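Local coordinates for genome polyprotein (Rhinovirus C, PDB 6KU8) that probably cleaves the viral polyprotein as a 3C cysteine protease, and is captured here bound to the inhibitor rupintrivir, at residues A[29-34]-A[158-163]; A[38-41]-A[45-48]. All blocks are in the same frame, centred on the assembly; numbering follows the deposited sequence.

Contact 1: A[29-34]-A[158-163]; sequences NMLGIH and GNIVAI
The seam between the two beta barrels of this chymotrypsin-like protease is bridged here by Leu-31, on strand 26-34 of the N-terminal barrel, reaching out to Ile-160 and Ile-163, on strand 159-167 of the C-terminal one. No hydrogen bond joins the two segments, and the contact is wholly apolar. A single methyl does the touching on the leucine side: CD2 of Leu-31 lies 4.2 Å from CG2 of Ile-163 and 4.3 Å from CG2 of Ile-160. The two isoleucine methyls approach from well-separated directions, subtending about 104° at the leucine carbon, so that CD2 meets two separate methyls. In Ile-160, CG1 stands anti to the carbonyl carbon (chi1 -55°), which leaves the CG2 branch opposite the backbone N and aimed at the leucine.

Residues three apart on a regular strand would point to opposite faces, yet both isoleucines face Leu-31. The explanation is a classic beta bulge, in which Val-161 and Ala-162 both face Ile-154 and the alternation is shifted by one residue. Nearby, Asn-29 ties the same seam with polar bonds, its ND2 to Gly-151 O and its backbone to Cys-150. This is a buried aliphatic contact between the two barrels of a chymotrypsin-like (PA-clan) protease, with the side chain of Ile-163 about 10 Å from the bound inhibitor.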
loop_
_atom_site.group_PDB
_atom_site.type_symbol
_atom_site.label_atom_id
_atom_site.label_comp_id
_atom_site.label_asym_id
_atom_site.label_seq_id
_atom_site.Cartn_x
_atom_site.Cartn_y
_atom_site.Cartn_z
ATOM N N ASN A 29 3.652 -5.434 3.673
ATOM C CA ASN A 29 2.457 -5.036 4.404
ATOM C C ASN A 29 1.262 -5.104 3.465
ATOM O O ASN A 29 1.328 -4.615 2.334
ATOM C CB ASN A 29 2.576 -3.629 4.987
ATOM C CG ASN A 29 1.347 -3.234 5.770
ATOM O OD1 ASN A 29 0.981 -3.891 6.737
ATOM N ND2 ASN A 29 0.700 -2.155 5.355
ATOM N N MET A 30 0.178 -5.710 3.943
ATOM C CA MET A 30 -1.085 -5.784 3.231
ATOM C C MET A 30 -2.106 -4.910 3.947
ATOM O O MET A 30 -2.281 -5.022 5.169
ATOM C CB MET A 30 -1.585 -7.230 3.148
ATOM C CG MET A 30 -2.886 -7.399 2.323
ATOM S SD MET A 30 -3.689 -9.016 2.588
ATOM C CE MET A 30 -4.641 -8.659 4.073
ATOM N N LEU A 31 -2.775 -4.041 3.195
ATOM C CA LEU A 31 -3.732 -3.089 3.755
ATOM C C LEU A 31 -5.144 -3.501 3.346
ATOM O O LEU A 31 -5.514 -3.393 2.175
ATOM C CB LEU A 31 -3.428 -1.668 3.282
ATOM C CG LEU A 31 -4.547 -0.655 3.549
ATOM C CD1 LEU A 31 -4.723 -0.449 5.044
ATOM C CD2 LEU A 31 -4.233 0.665 2.844
ATOM N N GLY A 32 -5.942 -3.952 4.311
ATOM C CA GLY A 32 -7.349 -4.183 4.035
ATOM C C GLY A 32 -8.081 -2.868 3.831
ATOM O O GLY A 32 -7.816 -1.870 4.510
ATOM N N ILE A 33 -9.009 -2.862 2.873
ATOM C CA ILE A 33 -9.735 -1.656 2.483
ATOM C C ILE A 33 -11.194 -1.723 2.925
ATOM O O ILE A 33 -11.730 -0.771 3.504
ATOM C CB ILE A 33 -9.636 -1.415 0.958
ATOM C CG1 ILE A 33 -8.178 -1.376 0.468
ATOM C CG2 ILE A 33 -10.391 -0.137 0.566
ATOM C CD1 ILE A 33 -7.427 -0.150 0.848
ATOM N N HIS A 34 -11.859 -2.842 2.646
ATOM C CA HIS A 34 -13.280 -3.031 2.929
ATOM C C HIS A 34 -13.629 -4.461 2.575
ATOM O O HIS A 34 -12.982 -5.065 1.709
ATOM C CB HIS A 34 -14.162 -2.067 2.123
ATOM C CG HIS A 34 -14.243 -2.409 0.663
ATOM N ND1 HIS A 34 -15.287 -3.130 0.122
ATOM C CD2 HIS A 34 -13.395 -2.149 -0.361
ATOM C CE1 HIS A 34 -15.088 -3.285 -1.175
ATOM N NE2 HIS A 34 -13.943 -2.703 -1.493
ATOM N N GLY A 158 -7.088 10.604 9.536
ATOM C CA GLY A 158 -8.161 10.747 8.574
ATOM C C GLY A 158 -7.777 10.723 7.108
ATOM O O GLY A 158 -8.657 10.871 6.262
ATOM N N ASN A 159 -6.505 10.552 6.755
ATOM C CA ASN A 159 -6.111 10.600 5.347
ATOM C C ASN A 159 -5.240 9.390 5.028
ATOM O O ASN A 159 -4.122 9.279 5.541
ATOM C CB ASN A 159 -5.360 11.894 5.034
ATOM C CG ASN A 159 -6.143 13.139 5.404
ATOM O OD1 ASN A 159 -7.258 13.322 4.954
ATOM N ND2 ASN A 159 -5.535 14.019 6.198
ATOM N N ILE A 160 -5.736 8.488 4.193
ATOM C CA ILE A 160 -5.012 7.260 3.846
ATOM C C ILE A 160 -4.704 7.352 2.356
ATOM O O ILE A 160 -5.594 7.175 1.516
ATOM C CB ILE A 160 -5.809 5.990 4.189
ATOM C CG1 ILE A 160 -6.218 5.983 5.674
ATOM C CG2 ILE A 160 -4.974 4.733 3.854
ATOM C CD1 ILE A 160 -7.224 4.900 6.020
ATOM N N VAL A 161 -3.447 7.623 2.031
ATOM C CA VAL A 161 -3.131 8.333 0.807
ATOM C C VAL A 161 -2.283 7.525 -0.169
ATOM O O VAL A 161 -2.333 7.801 -1.382
ATOM C CB VAL A 161 -2.455 9.667 1.193
ATOM C CG1 VAL A 161 -1.050 9.827 0.657
ATOM C CG2 VAL A 161 -3.380 10.852 0.936
ATOM N N ALA A 162 -1.549 6.511 0.283
ATOM C CA ALA A 162 -0.735 5.706 -0.627
ATOM C C ALA A 162 -0.258 4.460 0.105
ATOM O O ALA A 162 -0.352 4.371 1.328
ATOM C CB ALA A 162 0.473 6.493 -1.166
ATOM N N ILE A 163 0.222 3.479 -0.667
ATOM C CA ILE A 163 1.053 2.407 -0.135
ATOM C C ILE A 163 2.455 2.568 -0.712
ATOM O O ILE A 163 2.627 2.941 -1.881
ATOM C CB ILE A 163 0.476 1.005 -0.427
ATOM C CG1 ILE A 163 0.445 0.745 -1.943
ATOM C CG2 ILE A 163 -0.902 0.851 0.279
ATOM C CD1 ILE A 163 0.119 -0.704 -2.319
#

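Contact 2: A[38-41]-A[45-48]; sequences AVVP and ECGD
The backbone at the end of strand 37-41 and the returning segment 45-48 stay well apart, Val-40 and Cys-46 being 8.3 Å from CA to CA, and no direct hydrogen bond closes the gap. Pro-41 O and Cys-46 N, 5.6 Å from each other, are joined instead through one water. It accepts from Cys-46 N at 2.9 Å and donates to Pro-41 O at 3.2 Å, with an angle of about 137° between the two partners. Glu-45 has both phi and psi positive, a left-handed conformation that bends the chain just before Cys-46.

Beside the water the side chains make one close contact. The sulfur of Cys-46 lies 3.8 Å from CG2 of Val-40, coming at the methyl from its flank, while the other methyl, CG1, stays 4.6 Å from SG. With Val-40 CG1 anti to the carbonyl carbon (chi1 -63°), CG2 is left between the backbone N and the carbonyl carbon, and there it meets the sulfur. The same methyl also lies beside the water, 3.8 Å from its oxygen.

This is the loop that follows the third strand of the N-terminal barrel, where chymotrypsin-like proteases carry their histidine; His-43, of a probable Cys-His-Glu triad, comes in the chain between the two segments, and Pro-41 packs on Glu-74 of the same set. Cys-46 also rests on Thr-23, and Cys-46 and Val-40 both pack on Ile-21, joining the loop to strand 18-23. Farther along, Asp-48 bonds through its backbone to Val-59, leading the chain into strand 49-52.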
loop_
_atom_site.group_PDB
_atom_site.type_symbol
_atom_site.label_atom_id
_atom_site.label_comp_id
_atom_site.label_asym_id
_atom_site.label_seq_id
_atom_site.Cartn_x
_atom_site.Cartn_y
_atom_site.Cartn_z
ATOM N N ALA A 38 -8.321 -6.357 -0.179
ATOM C CA ALA A 38 -7.085 -5.772 0.324
ATOM C C ALA A 38 -6.235 -5.264 -0.832
ATOM O O ALA A 38 -6.446 -5.596 -1.999
ATOM C CB ALA A 38 -6.262 -6.768 1.156
ATOM N N VAL A 39 -5.243 -4.463 -0.480
ATOM C CA VAL A 39 -4.298 -3.913 -1.433
ATOM C C VAL A 39 -2.907 -4.436 -1.090
ATOM O O VAL A 39 -2.554 -4.583 0.086
ATOM C CB VAL A 39 -4.394 -2.374 -1.407
ATOM C CG1 VAL A 39 -3.112 -1.705 -0.990
ATOM C CG2 VAL A 39 -4.956 -1.854 -2.704
ATOM N N VAL A 40 -2.158 -4.805 -2.125
ATOM C CA VAL A 40 -0.755 -5.198 -1.998
ATOM C C VAL A 40 0.019 -4.618 -3.160
ATOM O O VAL A 40 -0.539 -4.346 -4.236
ATOM C CB VAL A 40 -0.588 -6.726 -1.993
ATOM C CG1 VAL A 40 -1.287 -7.353 -0.794
ATOM C CG2 VAL A 40 -1.158 -7.320 -3.290
ATOM N N PRO A 41 1.319 -4.443 -3.000
ATOM C CA PRO A 41 2.114 -3.977 -4.136
ATOM C C PRO A 41 2.127 -5.029 -5.242
ATOM O O PRO A 41 2.244 -6.230 -4.984
ATOM C CB PRO A 41 3.504 -3.744 -3.528
ATOM C CG PRO A 41 3.217 -3.571 -2.009
ATOM C CD PRO A 41 2.133 -4.567 -1.773
ATOM N N GLU A 45 4.002 -9.923 -6.413
ATOM C CA GLU A 45 3.715 -11.071 -7.278
ATOM C C GLU A 45 2.914 -12.150 -6.556
ATOM O O GLU A 45 3.265 -13.335 -6.567
ATOM C CB GLU A 45 5.008 -11.646 -7.861
ATOM C CG GLU A 45 5.672 -10.708 -8.856
ATOM C CD GLU A 45 7.012 -11.229 -9.344
ATOM O OE1 GLU A 45 7.252 -12.456 -9.233
ATOM O OE2 GLU A 45 7.825 -10.410 -9.834
ATOM N N CYS A 46 1.804 -11.740 -5.945
ATOM C CA CYS A 46 0.975 -12.695 -5.219
ATOM C C CYS A 46 0.409 -13.747 -6.169
ATOM O O CYS A 46 0.078 -13.454 -7.320
ATOM C CB CYS A 46 -0.156 -11.972 -4.490
ATOM S SG CYS A 46 0.438 -10.802 -3.224
ATOM N N GLY A 47 0.310 -14.982 -5.680
ATOM C CA GLY A 47 -0.248 -16.083 -6.440
ATOM C C GLY A 47 -1.724 -16.295 -6.163
ATOM O O GLY A 47 -2.409 -15.445 -5.587
ATOM N N ASP A 48 -2.224 -17.454 -6.598
ATOM C CA ASP A 48 -3.634 -17.766 -6.403
ATOM C C ASP A 48 -3.956 -18.021 -4.942
ATOM O O ASP A 48 -5.121 -17.930 -4.545
ATOM C CB ASP A 48 -4.037 -18.969 -7.255
ATOM C CG ASP A 48 -4.028 -18.654 -8.739
ATOM O OD1 ASP A 48 -3.707 -19.564 -9.530
ATOM O OD2 ASP A 48 -4.331 -17.499 -9.110
HETATM O O HOH W 1 1.021 -8.966 -5.967
#

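How the contacts relate
Contacts 1 and 2 lie with their centres 14 Å apart and share the N-terminal barrel, where strands 26-34 and 37-41 are antiparallel neighbours. Leu-31 O and Val-39 N, 2.9 Å apart, probably form one of the hydrogen bonds between them, and Met-30 packs on Val-40. Contact 1 faces the second barrel; contact 2 is local and falls inside the long chain loop that contact 1 closes. Ile-163 CG2 also packs on Val-39 CG1, at 3.6 Å, a residue of segment 38-41. Strand 37-41 therefore connects the seam between the barrels to the loop carrying the probable catalytic histidine, close to the bound inhibitor.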